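Long-range contacts in lovastatin nonaketide synthase, polyketide synthase component (Aspergillus terreus, PDB 7CPX), which builds dihydromonacolin L, together with LovC, from malonyl-CoA, S-adenosyl-L-methionine and NADPH by iterative condensation, reduction and methylation in lovastatin biosynthesis: residues E1700-L1705 with Q1737-G1742; I1747-P1752 with G2300-A2305; I2239-L2244 with E2268-L2273; V2245-M2250 with E2260-P2265; S2294-M2299 with A2309-L2314. The protein carries 2 engineered substitutions. One frame throughout, in Å; residues are numbered along the deposited sequence.

In the fold
Interactions 3, 4 and 5 lie within the ketoreductase domain, and each includes residues of the NADP pocket. Interactions 1 and 2 share helix 1735-1750, and their centres are about 16 Å apart. Interaction 1 joins that helix to the loop before helix 1705-1719, while interaction 2 ties the helix to the ketoreductase domain. Interactions 3 and 4 share helix 2256-2276, with centres about 14 Å apart. Interaction 5 has its centre about 12 Å from those of interactions 1, 2 and 4. It touches interaction 1 where Tyr2313 meets Ser1739. Interactions 2 and 4 join through the backbones of Gly2303 and Val2249. Interactions 2 and 3 do not touch; their nearest atoms are about 8 Å apart.

Interaction 1: residues E1700-L1705 with Q1737-G1742; sequences ELFAGL and QASTIG
A bend at chi2 (77°) folds the carboxylate of Glu1700 back toward Gln1737, whose own chain runs extended to its amide. The chains meet at a slant, and the carboxylate and amide planes are only 29° apart. Gln1737 NE2 donates to Glu1700 OE2 at 3.1 Å, with an N-H...O angle of 152°. The donor uses the anti side of OE2 and is tilted out of the carboxylate plane. The carbons behind the bond also touch, Glu1700 CG against Gln1737 CG.

Next along the helix, Ser1739 presents CB to one face of the Phe1702 ring. This is a CH-pi contact, 3.7 Å from Ser1739 CB to the ring centroid and displaced toward the rim. Thr1740 passes the CD1 side of the same ring, and Thr1740 CG2 lies 3.9 Å from Leu1701 CD1. The hydroxyls are engaged elsewhere: Ser1739 OG bonds Pro1735 O, and Thr1740 OG1 bonds His1736 O and Glu1696. Phe1702 also packs on Leu2263 and Ala2309 of the ketoreductase domain. The contact places a strand-to-helix loop against helix 1735-1750 in a Rossmann-like alpha/beta unit, consistent with the structural ketoreductase subdomain of related synthases.

Interaction 2: residues I1747-P1752 with G2300-A2305; sequences IRREHP and GNPGQA
Glu1750 lies across the turn at Pro2302, with Glu1750 CG 3.6 Å from Pro2302 CA. Beyond CG the chain is extended (chi2 168°), which carries the carboxylate on to Ala2305. There Glu1750 OE2 takes a weak hydrogen bond from Ala2305 N, 3.5 Å long and bent to 134°. Glu1750 OE2 also touches Ala2305 CB. Gln2304 is the N-cap residue, so the carboxylate sits at the start of helix 2305-2323, and the helix end would probably favour its negative charge.

Arg1749 runs along the Gly2300 to Pro2302 side of the loop. Arg1749 CB is 4.0 Å from Pro2302 CD, and its CG packs on the backbone of Gly2300. Bends at chi2 and chi3 turn the guanidinium so that one face looks onto Asn2301 CA. The approach of its NH1 to Gly2300 O is doubtful in the model; NE bonds Thr2417 OG1. The type II turn from Asn2301 to Gln2304 is braced from within: Asn2301 ND2 donates to Gln2304 OE1 at 3.0 Å, from above the carbonyl plane.

Helix 1735-1750 thus ends against the loop between helices 2296-2299 and 2305-2323, with strand 1755-1761 alongside Ile1747 and Arg1748.

Interaction 3: residues I2239-L2244 with E2268-L2273; sequences IAFGPL and EGVRIL
The ring of Phe2241 lies between Val2270 of the helix and Pro2243 of its own loop. Val2270 CG1 is placed over one face, displaced toward the rim, although the approach is too close in the model to be trusted in detail. Pro2243 CD lies over the centre of the opposite face. At the ring edge, near its plane, Leu2273 CD1 stands 3.4 Å from Phe2241 CD2. The other branch of that leucine reaches back along the strand, with Leu2273 CD2 4.1 Å from Ile2239 CD1.

Two features set this first shell. Phe2241 has CG anti to its own N (chi1 -175°), which points the ring from the strand into the helix. Gly2269 has no side chain, and its backbone comes close to the ring: Gly2269 C is 3.4 Å from Phe2241 CE2. Apolar groups and helix backbone thus hold the ring.

Farther out, on the helix side turned away from the strand, Arg2271 NE bonds Glu2268 OE1 at 2.8 Å within a salt bridge. Past the strand end, Gly2242, Pro2243 and Leu2244 belong to the NADP pocket.

The strand and helix segments run nearly antiparallel (162°), their axes 10.6 Å apart. Helix 2256-2276 connects strand 2236-2241 to the adjacent parallel strand 2288-2294, a beta-alpha-beta crossover of the Rossmann fold; strand 2158-2162 is the other neighbour of 2236-2241.

Interaction 4: residues V2245-M2250 with E2260-P2265; sequences VLQDVM and EMVLNP
Gln2247 NE2 points its N-H at Met2261 SD. This hydrogen bond is nearly straight (165°) but weak, as sulfur acceptors usually are, with 3.4 Å between Gln2247 NE2 and Met2261 SD. A bend at chi2 (-67°) turns the amide toward the sulfur. The methionine chain is extended as far as SD, which brings it off the helix to meet the glutamine, and the two chains cross at about a right angle.

Apart from this bond the contact is largely apolar. Val2245 uses both methyls: Val2245 CG1 is 3.6 Å from Met2261 CG, and Val2245 CG2 is 3.8 Å from Pro2265 CG. Val2262 adds its two methyls, which lie against the carbonyl of Val2245. Val2262 CG2 also lies 4.1 Å from Gln2247 CG.

The helix is kinked at Pro2265, whose N makes no bond to the preceding turn. The contact lies largely at the protein surface. Val2245 and Pro2265 both line the NADP pocket, and here the loop after strand 2236-2241 folds onto helix 2256-2276 beside the Rossmann-type cofactor site.

Interaction 5: residues S2294-M2299 with A2309-L2314; sequences SIVAVM and AANCYL
Ala2297 packs its methyl into helix 2305-2323 at Asn2311, within the Rossmann fold of the ketoreductase domain. This apolar packing is the close-fitting part of a contact that is buried throughout. Ala2297 CB meets Asn2311 CB, and Cys2312 SG lies 4.1 Å from the same Ala2297 CB. SG also comes alongside Ala2297 O, whose hydrogen-bond partner is Arg1745 NH1.

The amide side is looser in kind, since no bond joins it to the facing segment. Asn2311 ND2 faces Ser2294 and Val2296, with Val2296 CG2 outlying at 4.1 Å from Asn2311 ND2. Asn2311 ND2 and Ser2294 N are 3.3 Å apart, but both are donors and do not bond each other. With CG anti to its carbonyl carbon (chi1 -68°), Asn2311 sends its amide along the Ser2294 side, and its OD1 is engaged by Lys2266 NZ.

Ser2294 and Ile2295 belong to the NADP pocket, where strand 2288-2294 gives way to the short helix 2296-2299. At that junction Ser2294 OG accepts a weak capping bond from Val2296 N at 3.4 Å.

Interaction 1: residues E1700-L1705 with Q1737-G1742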
# COMPACT_ATOMS: atom_id res chain seq x y z
N GLU A 1700 -81.82 -23.68 -7.04
CA GLU A 1700 -80.75 -23.33 -6.13
C GLU A 1700 -81.09 -22.06 -5.35
O GLU A 1700 -81.89 -21.23 -5.78
CB GLU A 1700 -79.43 -23.12 -6.88
CG GLU A 1700 -78.90 -24.37 -7.57
CD GLU A 1700 -79.64 -24.69 -8.86
OE1 GLU A 1700 -80.63 -24.00 -9.16
OE2 GLU A 1700 -79.22 -25.63 -9.57
N LEU A 1701 -80.47 -21.93 -4.18
CA LEU A 1701 -80.66 -20.72 -3.38
C LEU A 1701 -80.14 -19.50 -4.11
O LEU A 1701 -80.80 -18.45 -4.13
CB LEU A 1701 -79.95 -20.86 -2.03
CG LEU A 1701 -80.04 -22.21 -1.31
CD1 LEU A 1701 -79.43 -22.10 0.07
CD2 LEU A 1701 -81.47 -22.70 -1.23
N PHE A 1702 -78.97 -19.61 -4.73
CA PHE A 1702 -78.31 -18.48 -5.36
C PHE A 1702 -78.89 -18.13 -6.72
O PHE A 1702 -78.49 -17.13 -7.32
CB PHE A 1702 -76.81 -18.76 -5.47
CG PHE A 1702 -76.09 -18.58 -4.17
CD1 PHE A 1702 -76.28 -19.46 -3.13
CD2 PHE A 1702 -75.23 -17.51 -3.99
CE1 PHE A 1702 -75.63 -19.29 -1.93
CE2 PHE A 1702 -74.57 -17.33 -2.79
CZ PHE A 1702 -74.77 -18.22 -1.76
N ALA A 1703 -79.82 -18.94 -7.23
CA ALA A 1703 -80.61 -18.54 -8.39
C ALA A 1703 -81.88 -17.80 -8.01
O ALA A 1703 -82.48 -17.14 -8.88
CB ALA A 1703 -80.98 -19.78 -9.22
N GLY A 1704 -82.30 -17.87 -6.75
CA GLY A 1704 -83.54 -17.25 -6.32
C GLY A 1704 -83.46 -16.56 -4.97
O GLY A 1704 -84.44 -16.55 -4.22
N LEU A 1705 -82.30 -15.98 -4.64
CA LEU A 1705 -82.15 -15.32 -3.34
C LEU A 1705 -83.16 -14.20 -3.14
O LEU A 1705 -83.47 -13.86 -2.00
CB LEU A 1705 -80.74 -14.76 -3.19
CG LEU A 1705 -79.60 -15.78 -3.22
CD1 LEU A 1705 -78.26 -15.08 -3.25
CD2 LEU A 1705 -79.68 -16.73 -2.03
N GLN A 1737 -75.27 -23.99 -7.44
CA GLN A 1737 -75.02 -24.95 -6.38
C GLN A 1737 -73.62 -24.77 -5.80
O GLN A 1737 -73.42 -24.95 -4.60
CB GLN A 1737 -75.20 -26.37 -6.92
CG GLN A 1737 -76.57 -26.64 -7.51
CD GLN A 1737 -76.69 -28.04 -8.09
OE1 GLN A 1737 -75.79 -28.87 -7.95
NE2 GLN A 1737 -77.80 -28.30 -8.77
N ALA A 1738 -72.65 -24.40 -6.64
CA ALA A 1738 -71.30 -24.16 -6.14
C ALA A 1738 -71.23 -22.88 -5.32
O ALA A 1738 -70.44 -22.80 -4.38
CB ALA A 1738 -70.31 -24.11 -7.29
N SER A 1739 -72.02 -21.87 -5.68
CA SER A 1739 -72.10 -20.68 -4.84
C SER A 1739 -72.65 -21.03 -3.47
O SER A 1739 -72.17 -20.54 -2.45
CB SER A 1739 -72.98 -19.63 -5.51
OG SER A 1739 -72.82 -19.64 -6.91
N THR A 1740 -73.66 -21.89 -3.44
CA THR A 1740 -74.16 -22.40 -2.17
C THR A 1740 -73.06 -23.15 -1.43
O THR A 1740 -72.89 -22.99 -0.21
CB THR A 1740 -75.36 -23.30 -2.38
OG1 THR A 1740 -76.31 -22.65 -3.24
CG2 THR A 1740 -76.03 -23.62 -1.05
N ILE A 1741 -72.29 -23.96 -2.15
CA ILE A 1741 -71.20 -24.71 -1.52
C ILE A 1741 -70.21 -23.76 -0.88
O ILE A 1741 -69.73 -24.00 0.23
CB ILE A 1741 -70.52 -25.63 -2.56
CG1 ILE A 1741 -71.44 -26.80 -2.91
CG2 ILE A 1741 -69.19 -26.13 -2.02
CD1 ILE A 1741 -70.96 -27.63 -4.08
N GLY A 1742 -69.88 -22.67 -1.57
CA GLY A 1742 -68.95 -21.70 -1.01
C GLY A 1742 -69.51 -20.98 0.20
O GLY A 1742 -68.81 -20.75 1.20

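Interaction 2: residues I1747-P1752 with G2300-A2305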
# COMPACT_ATOMS: atom_id res chain seq x y z
N ILE A 1747 -69.57 -20.71 6.09
CA ILE A 1747 -70.36 -20.93 7.29
C ILE A 1747 -69.66 -21.89 8.23
O ILE A 1747 -69.66 -21.71 9.45
CB ILE A 1747 -71.77 -21.44 6.92
CG1 ILE A 1747 -72.58 -20.32 6.26
CG2 ILE A 1747 -72.49 -21.95 8.15
CD1 ILE A 1747 -73.74 -20.82 5.43
N ARG A 1748 -69.04 -22.94 7.67
CA ARG A 1748 -68.34 -23.91 8.50
C ARG A 1748 -67.26 -23.24 9.34
O ARG A 1748 -66.89 -23.75 10.40
CB ARG A 1748 -67.73 -25.00 7.62
CG ARG A 1748 -67.11 -26.15 8.41
CD ARG A 1748 -66.75 -27.32 7.51
NE ARG A 1748 -65.76 -26.97 6.49
CZ ARG A 1748 -66.04 -26.69 5.23
NH1 ARG A 1748 -67.28 -26.71 4.77
NH2 ARG A 1748 -65.05 -26.40 4.39
N ARG A 1749 -66.76 -22.09 8.89
CA ARG A 1749 -65.81 -21.29 9.65
C ARG A 1749 -66.53 -20.32 10.59
O ARG A 1749 -66.12 -20.16 11.74
CB ARG A 1749 -64.91 -20.50 8.69
CG ARG A 1749 -64.18 -21.37 7.68
CD ARG A 1749 -62.84 -21.81 8.21
NE ARG A 1749 -61.93 -20.67 8.36
CZ ARG A 1749 -61.19 -20.17 7.38
NH1 ARG A 1749 -61.21 -20.69 6.16
NH2 ARG A 1749 -60.42 -19.11 7.62
N GLU A 1750 -67.58 -19.67 10.09
CA GLU A 1750 -68.33 -18.72 10.91
C GLU A 1750 -68.92 -19.40 12.13
O GLU A 1750 -68.77 -18.92 13.26
CB GLU A 1750 -69.43 -18.08 10.07
CG GLU A 1750 -68.93 -17.22 8.92
CD GLU A 1750 -70.04 -16.83 7.96
OE1 GLU A 1750 -71.18 -17.31 8.14
OE2 GLU A 1750 -69.76 -16.05 7.03
N HIS A 1751 -69.60 -20.52 11.92
CA HIS A 1751 -70.24 -21.26 13.00
C HIS A 1751 -69.54 -22.60 13.18
O HIS A 1751 -70.04 -23.63 12.71
CB HIS A 1751 -71.73 -21.46 12.69
CG HIS A 1751 -72.48 -20.19 12.46
ND1 HIS A 1751 -72.90 -19.38 13.49
CD2 HIS A 1751 -72.88 -19.58 11.32
CE1 HIS A 1751 -73.53 -18.33 13.00
NE2 HIS A 1751 -73.53 -18.43 11.68
N PRO A 1752 -68.38 -22.63 13.84
CA PRO A 1752 -67.68 -23.91 14.00
C PRO A 1752 -68.51 -24.96 14.71
O PRO A 1752 -68.36 -26.15 14.42
CB PRO A 1752 -66.43 -23.52 14.82
CG PRO A 1752 -66.78 -22.22 15.47
CD PRO A 1752 -67.69 -21.52 14.52
N GLY A 2300 -63.13 -20.87 3.11
CA GLY A 2300 -64.05 -20.01 3.82
C GLY A 2300 -63.32 -19.00 4.68
O GLY A 2300 -62.10 -19.02 4.84
N ASN A 2301 -64.10 -18.08 5.25
CA ASN A 2301 -63.56 -17.06 6.13
C ASN A 2301 -64.70 -16.40 6.88
O ASN A 2301 -65.71 -16.03 6.26
CB ASN A 2301 -62.76 -16.03 5.33
CG ASN A 2301 -61.98 -15.08 6.22
OD1 ASN A 2301 -61.46 -15.48 7.26
ND2 ASN A 2301 -61.89 -13.82 5.81
N PRO A 2302 -64.60 -16.22 8.20
CA PRO A 2302 -65.69 -15.57 8.93
C PRO A 2302 -66.00 -14.19 8.36
O PRO A 2302 -65.09 -13.40 8.06
CB PRO A 2302 -65.16 -15.49 10.36
CG PRO A 2302 -64.21 -16.62 10.46
CD PRO A 2302 -63.56 -16.73 9.11
N GLY A 2303 -67.29 -13.90 8.21
CA GLY A 2303 -67.74 -12.63 7.71
C GLY A 2303 -67.64 -12.46 6.21
O GLY A 2303 -67.92 -11.36 5.71
N GLN A 2304 -67.26 -13.51 5.47
CA GLN A 2304 -67.10 -13.40 4.02
C GLN A 2304 -67.73 -14.58 3.29
O GLN A 2304 -67.22 -15.00 2.24
CB GLN A 2304 -65.62 -13.29 3.65
CG GLN A 2304 -64.97 -11.98 4.06
CD GLN A 2304 -63.53 -11.88 3.61
OE1 GLN A 2304 -62.93 -12.86 3.18
NE2 GLN A 2304 -62.96 -10.68 3.71
N ALA A 2305 -68.83 -15.12 3.81
CA ALA A 2305 -69.54 -16.16 3.09
C ALA A 2305 -70.08 -15.63 1.77
O ALA A 2305 -70.15 -16.37 0.78
CB ALA A 2305 -70.67 -16.72 3.94

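Interaction 3: residues I2239-L2244 with E2268-L2273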
# COMPACT_ATOMS: atom_id res chain seq x y z
N ILE A 2239 -59.64 -13.27 -20.82
CA ILE A 2239 -60.29 -12.45 -19.81
C ILE A 2239 -59.65 -12.73 -18.46
O ILE A 2239 -59.40 -13.89 -18.12
CB ILE A 2239 -61.81 -12.71 -19.74
CG1 ILE A 2239 -62.46 -12.40 -21.09
CG2 ILE A 2239 -62.44 -11.86 -18.65
CD1 ILE A 2239 -63.94 -12.72 -21.15
N ALA A 2240 -59.38 -11.68 -17.70
CA ALA A 2240 -58.91 -11.78 -16.33
C ALA A 2240 -60.00 -11.17 -15.45
O ALA A 2240 -59.98 -9.97 -15.14
CB ALA A 2240 -57.57 -11.07 -16.14
N PHE A 2241 -60.95 -12.00 -15.04
CA PHE A 2241 -62.15 -11.55 -14.35
C PHE A 2241 -61.84 -11.43 -12.86
O PHE A 2241 -61.72 -12.44 -12.16
CB PHE A 2241 -63.29 -12.53 -14.60
CG PHE A 2241 -64.60 -12.09 -14.01
CD1 PHE A 2241 -64.93 -12.42 -12.71
CD2 PHE A 2241 -65.50 -11.37 -14.77
CE1 PHE A 2241 -66.12 -12.02 -12.17
CE2 PHE A 2241 -66.70 -10.97 -14.23
CZ PHE A 2241 -67.02 -11.30 -12.93
N GLY A 2242 -61.72 -10.19 -12.37
CA GLY A 2242 -61.47 -9.96 -10.97
C GLY A 2242 -62.21 -8.78 -10.36
O GLY A 2242 -61.69 -8.11 -9.46
N PRO A 2243 -63.43 -8.49 -10.81
CA PRO A 2243 -64.22 -7.46 -10.14
C PRO A 2243 -64.52 -7.87 -8.70
O PRO A 2243 -64.74 -9.05 -8.42
CB PRO A 2243 -65.50 -7.38 -10.98
CG PRO A 2243 -65.64 -8.73 -11.56
CD PRO A 2243 -64.24 -9.20 -11.82
N LEU A 2244 -64.51 -6.90 -7.80
CA LEU A 2244 -64.60 -7.19 -6.38
C LEU A 2244 -65.44 -6.16 -5.66
O LEU A 2244 -65.26 -4.95 -5.86
CB LEU A 2244 -63.20 -7.25 -5.74
CG LEU A 2244 -63.17 -7.52 -4.24
CD1 LEU A 2244 -63.79 -8.87 -3.94
CD2 LEU A 2244 -61.75 -7.45 -3.72
N GLU A 2268 -72.94 -12.41 -11.79
CA GLU A 2268 -73.56 -11.95 -13.02
C GLU A 2268 -72.51 -11.54 -14.04
O GLU A 2268 -72.73 -11.70 -15.25
CB GLU A 2268 -74.50 -10.78 -12.72
CG GLU A 2268 -75.25 -10.25 -13.94
CD GLU A 2268 -76.14 -11.29 -14.58
OE1 GLU A 2268 -76.39 -12.34 -13.95
OE2 GLU A 2268 -76.60 -11.06 -15.72
N GLY A 2269 -71.37 -11.02 -13.58
CA GLY A 2269 -70.31 -10.68 -14.52
C GLY A 2269 -69.78 -11.89 -15.26
O GLY A 2269 -69.66 -11.88 -16.49
N VAL A 2270 -69.48 -12.97 -14.53
CA VAL A 2270 -69.00 -14.18 -15.19
C VAL A 2270 -70.08 -14.76 -16.07
O VAL A 2270 -69.80 -15.29 -17.15
CB VAL A 2270 -68.48 -15.21 -14.16
CG1 VAL A 2270 -67.31 -14.66 -13.40
CG2 VAL A 2270 -69.59 -15.65 -13.21
N ARG A 2271 -71.34 -14.69 -15.64
CA ARG A 2271 -72.43 -15.21 -16.45
C ARG A 2271 -72.51 -14.47 -17.78
O ARG A 2271 -72.58 -15.09 -18.85
CB ARG A 2271 -73.74 -15.10 -15.68
CG ARG A 2271 -74.92 -15.82 -16.31
CD ARG A 2271 -75.91 -16.24 -15.24
NE ARG A 2271 -76.31 -15.12 -14.39
CZ ARG A 2271 -76.95 -15.25 -13.23
NH1 ARG A 2271 -77.26 -16.43 -12.74
NH2 ARG A 2271 -77.27 -14.15 -12.54
N ILE A 2272 -72.47 -13.14 -17.73
CA ILE A 2272 -72.57 -12.33 -18.94
C ILE A 2272 -71.38 -12.62 -19.86
O ILE A 2272 -71.54 -12.83 -21.07
CB ILE A 2272 -72.66 -10.84 -18.59
CG1 ILE A 2272 -73.96 -10.55 -17.84
CG2 ILE A 2272 -72.56 -10.00 -19.85
CD1 ILE A 2272 -73.98 -9.21 -17.14
N LEU A 2273 -70.17 -12.63 -19.30
CA LEU A 2273 -68.99 -12.82 -20.13
C LEU A 2273 -68.93 -14.23 -20.71
O LEU A 2273 -68.51 -14.40 -21.86
CB LEU A 2273 -67.73 -12.51 -19.32
CG LEU A 2273 -67.56 -11.02 -19.03
CD1 LEU A 2273 -66.54 -10.80 -17.94
CD2 LEU A 2273 -67.17 -10.27 -20.28

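Interaction 4: residues V2245-M2250 with E2260-P2265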
# COMPACT_ATOMS: atom_id res chain seq x y z
N VAL A 2245 -66.36 -6.63 -4.83
CA VAL A 2245 -67.06 -5.82 -3.84
C VAL A 2245 -67.12 -6.62 -2.56
O VAL A 2245 -67.49 -7.80 -2.58
CB VAL A 2245 -68.47 -5.41 -4.31
CG1 VAL A 2245 -69.11 -4.49 -3.28
CG2 VAL A 2245 -68.41 -4.74 -5.66
N LEU A 2246 -66.76 -6.00 -1.44
CA LEU A 2246 -66.62 -6.69 -0.17
C LEU A 2246 -67.61 -6.15 0.85
O LEU A 2246 -67.84 -4.94 0.93
CB LEU A 2246 -65.19 -6.56 0.37
CG LEU A 2246 -64.11 -7.30 -0.41
CD1 LEU A 2246 -62.73 -6.98 0.14
CD2 LEU A 2246 -64.37 -8.80 -0.39
N GLN A 2247 -68.19 -7.07 1.63
CA GLN A 2247 -69.08 -6.73 2.74
C GLN A 2247 -68.77 -7.70 3.87
O GLN A 2247 -69.33 -8.80 3.93
CB GLN A 2247 -70.55 -6.79 2.32
CG GLN A 2247 -70.99 -5.63 1.46
CD GLN A 2247 -70.98 -4.31 2.20
OE1 GLN A 2247 -70.80 -4.27 3.42
NE2 GLN A 2247 -71.18 -3.21 1.48
N ASP A 2248 -67.87 -7.30 4.76
CA ASP A 2248 -67.44 -8.14 5.87
C ASP A 2248 -68.55 -8.15 6.91
O ASP A 2248 -68.60 -7.31 7.81
CB ASP A 2248 -66.13 -7.64 6.45
CG ASP A 2248 -65.02 -7.59 5.42
OD1 ASP A 2248 -65.06 -8.39 4.47
OD2 ASP A 2248 -64.11 -6.75 5.57
N VAL A 2249 -69.46 -9.12 6.79
CA VAL A 2249 -70.61 -9.22 7.68
C VAL A 2249 -71.02 -10.68 7.79
O VAL A 2249 -70.83 -11.47 6.86
CB VAL A 2249 -71.79 -8.35 7.17
CG1 VAL A 2249 -72.20 -8.80 5.78
CG2 VAL A 2249 -72.96 -8.43 8.13
N MET A 2250 -71.58 -11.03 8.94
CA MET A 2250 -72.07 -12.38 9.18
C MET A 2250 -73.42 -12.58 8.50
O MET A 2250 -74.23 -11.66 8.40
CB MET A 2250 -72.20 -12.64 10.68
CG MET A 2250 -70.97 -13.26 11.31
SD MET A 2250 -70.54 -14.86 10.59
CE MET A 2250 -72.09 -15.76 10.78
N GLU A 2260 -76.37 -9.60 -3.05
CA GLU A 2260 -76.40 -9.21 -4.46
C GLU A 2260 -75.23 -8.31 -4.81
O GLU A 2260 -74.60 -8.48 -5.86
CB GLU A 2260 -77.73 -8.52 -4.79
CG GLU A 2260 -78.94 -9.43 -4.69
CD GLU A 2260 -80.23 -8.72 -5.03
OE1 GLU A 2260 -80.22 -7.47 -5.13
OE2 GLU A 2260 -81.26 -9.41 -5.20
N MET A 2261 -74.91 -7.36 -3.93
CA MET A 2261 -73.83 -6.42 -4.19
C MET A 2261 -72.52 -7.15 -4.44
O MET A 2261 -71.74 -6.77 -5.32
CB MET A 2261 -73.69 -5.46 -3.01
CG MET A 2261 -72.73 -4.30 -3.25
SD MET A 2261 -72.26 -3.48 -1.71
CE MET A 2261 -73.86 -3.16 -0.98
N VAL A 2262 -72.25 -8.20 -3.66
CA VAL A 2262 -70.99 -8.92 -3.82
C VAL A 2262 -71.07 -9.98 -4.91
O VAL A 2262 -70.05 -10.30 -5.54
CB VAL A 2262 -70.56 -9.55 -2.49
CG1 VAL A 2262 -69.27 -10.32 -2.66
CG2 VAL A 2262 -70.42 -8.48 -1.42
N LEU A 2263 -72.25 -10.55 -5.17
CA LEU A 2263 -72.38 -11.61 -6.15
C LEU A 2263 -72.41 -11.05 -7.57
O LEU A 2263 -71.58 -11.42 -8.41
CB LEU A 2263 -73.64 -12.44 -5.89
CG LEU A 2263 -73.46 -13.72 -5.07
CD1 LEU A 2263 -72.83 -13.44 -3.73
CD2 LEU A 2263 -74.81 -14.39 -4.89
N ASN A 2264 -73.37 -10.17 -7.85
CA ASN A 2264 -73.60 -9.73 -9.22
C ASN A 2264 -72.32 -9.28 -9.91
O ASN A 2264 -72.06 -9.76 -11.03
CB ASN A 2264 -74.65 -8.61 -9.22
CG ASN A 2264 -75.93 -9.02 -8.51
OD1 ASN A 2264 -75.94 -9.96 -7.72
ND2 ASN A 2264 -77.01 -8.30 -8.79
N PRO A 2265 -71.46 -8.45 -9.31
CA PRO A 2265 -70.18 -8.15 -9.97
C PRO A 2265 -69.39 -9.39 -10.30
O PRO A 2265 -68.76 -9.47 -11.36
CB PRO A 2265 -69.46 -7.27 -8.93
CG PRO A 2265 -70.53 -6.74 -8.05
CD PRO A 2265 -71.57 -7.81 -7.99

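Interaction 5: residues S2294-M2299 with A2309-L2314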
# COMPACT_ATOMS: atom_id res chain seq x y z
N SER A 2294 -60.76 -15.90 -4.30
CA SER A 2294 -60.01 -15.73 -3.07
C SER A 2294 -59.85 -17.08 -2.38
O SER A 2294 -60.68 -17.98 -2.52
CB SER A 2294 -60.72 -14.75 -2.13
OG SER A 2294 -60.09 -14.73 -0.86
N ILE A 2295 -58.75 -17.22 -1.64
CA ILE A 2295 -58.48 -18.48 -0.96
C ILE A 2295 -59.59 -18.81 0.02
O ILE A 2295 -59.76 -19.98 0.39
CB ILE A 2295 -57.11 -18.42 -0.25
CG1 ILE A 2295 -56.69 -19.81 0.21
CG2 ILE A 2295 -57.17 -17.48 0.94
CD1 ILE A 2295 -56.62 -20.83 -0.91
N VAL A 2296 -60.36 -17.81 0.45
CA VAL A 2296 -61.54 -18.08 1.25
C VAL A 2296 -62.54 -18.93 0.48
O VAL A 2296 -63.34 -19.64 1.08
CB VAL A 2296 -62.18 -16.76 1.72
CG1 VAL A 2296 -61.14 -15.86 2.36
CG2 VAL A 2296 -62.84 -16.05 0.55
N ALA A 2297 -62.50 -18.86 -0.85
CA ALA A 2297 -63.36 -19.73 -1.65
C ALA A 2297 -63.01 -21.19 -1.44
O ALA A 2297 -63.86 -22.07 -1.62
CB ALA A 2297 -63.24 -19.36 -3.13
N VAL A 2298 -61.76 -21.48 -1.08
CA VAL A 2298 -61.32 -22.86 -0.89
C VAL A 2298 -61.45 -23.30 0.56
O VAL A 2298 -61.57 -24.50 0.82
CB VAL A 2298 -59.87 -23.02 -1.38
CG1 VAL A 2298 -59.39 -24.45 -1.16
CG2 VAL A 2298 -59.76 -22.62 -2.84
N MET A 2299 -61.44 -22.37 1.50
CA MET A 2299 -61.50 -22.70 2.92
C MET A 2299 -62.56 -21.92 3.68
O MET A 2299 -62.86 -22.29 4.82
CB MET A 2299 -60.14 -22.45 3.58
CG MET A 2299 -58.97 -23.06 2.84
SD MET A 2299 -57.41 -22.84 3.71
CE MET A 2299 -57.35 -21.06 3.91
N ALA A 2309 -68.94 -17.43 -1.60
CA ALA A 2309 -69.95 -17.95 -2.52
C ALA A 2309 -69.76 -17.37 -3.92
O ALA A 2309 -69.89 -18.08 -4.92
CB ALA A 2309 -71.35 -17.64 -2.00
N ALA A 2310 -69.46 -16.07 -4.00
CA ALA A 2310 -69.21 -15.48 -5.31
C ALA A 2310 -68.01 -16.15 -5.98
O ALA A 2310 -68.06 -16.53 -7.16
CB ALA A 2310 -68.97 -13.98 -5.17
N ASN A 2311 -66.92 -16.32 -5.22
CA ASN A 2311 -65.73 -16.93 -5.78
C ASN A 2311 -65.98 -18.39 -6.18
O ASN A 2311 -65.40 -18.87 -7.15
CB ASN A 2311 -64.57 -16.84 -4.79
CG ASN A 2311 -64.08 -15.42 -4.59
OD1 ASN A 2311 -64.00 -14.64 -5.54
ND2 ASN A 2311 -63.76 -15.07 -3.36
N CYS A 2312 -66.83 -19.10 -5.44
CA CYS A 2312 -67.14 -20.48 -5.79
C CYS A 2312 -68.03 -20.55 -7.03
O CYS A 2312 -67.91 -21.49 -7.82
CB CYS A 2312 -67.79 -21.19 -4.61
SG CYS A 2312 -66.63 -21.59 -3.29
N TYR A 2313 -68.90 -19.56 -7.23
CA TYR A 2313 -69.58 -19.45 -8.52
C TYR A 2313 -68.57 -19.27 -9.63
O TYR A 2313 -68.70 -19.87 -10.71
CB TYR A 2313 -70.58 -18.30 -8.53
CG TYR A 2313 -71.47 -18.28 -9.75
CD1 TYR A 2313 -70.98 -17.84 -10.98
CD2 TYR A 2313 -72.78 -18.72 -9.69
CE1 TYR A 2313 -71.78 -17.83 -12.10
CE2 TYR A 2313 -73.59 -18.70 -10.81
CZ TYR A 2313 -73.09 -18.26 -12.01
OH TYR A 2313 -73.89 -18.24 -13.13
N LEU A 2314 -67.56 -18.44 -9.40
CA LEU A 2314 -66.49 -18.27 -10.39
C LEU A 2314 -65.80 -19.60 -10.67
O LEU A 2314 -65.55 -19.96 -11.83
CB LEU A 2314 -65.48 -17.24 -9.89
CG LEU A 2314 -65.69 -15.79 -10.35
CD1 LEU A 2314 -67.12 -15.34 -10.11
CD2 LEU A 2314 -64.72 -14.87 -9.63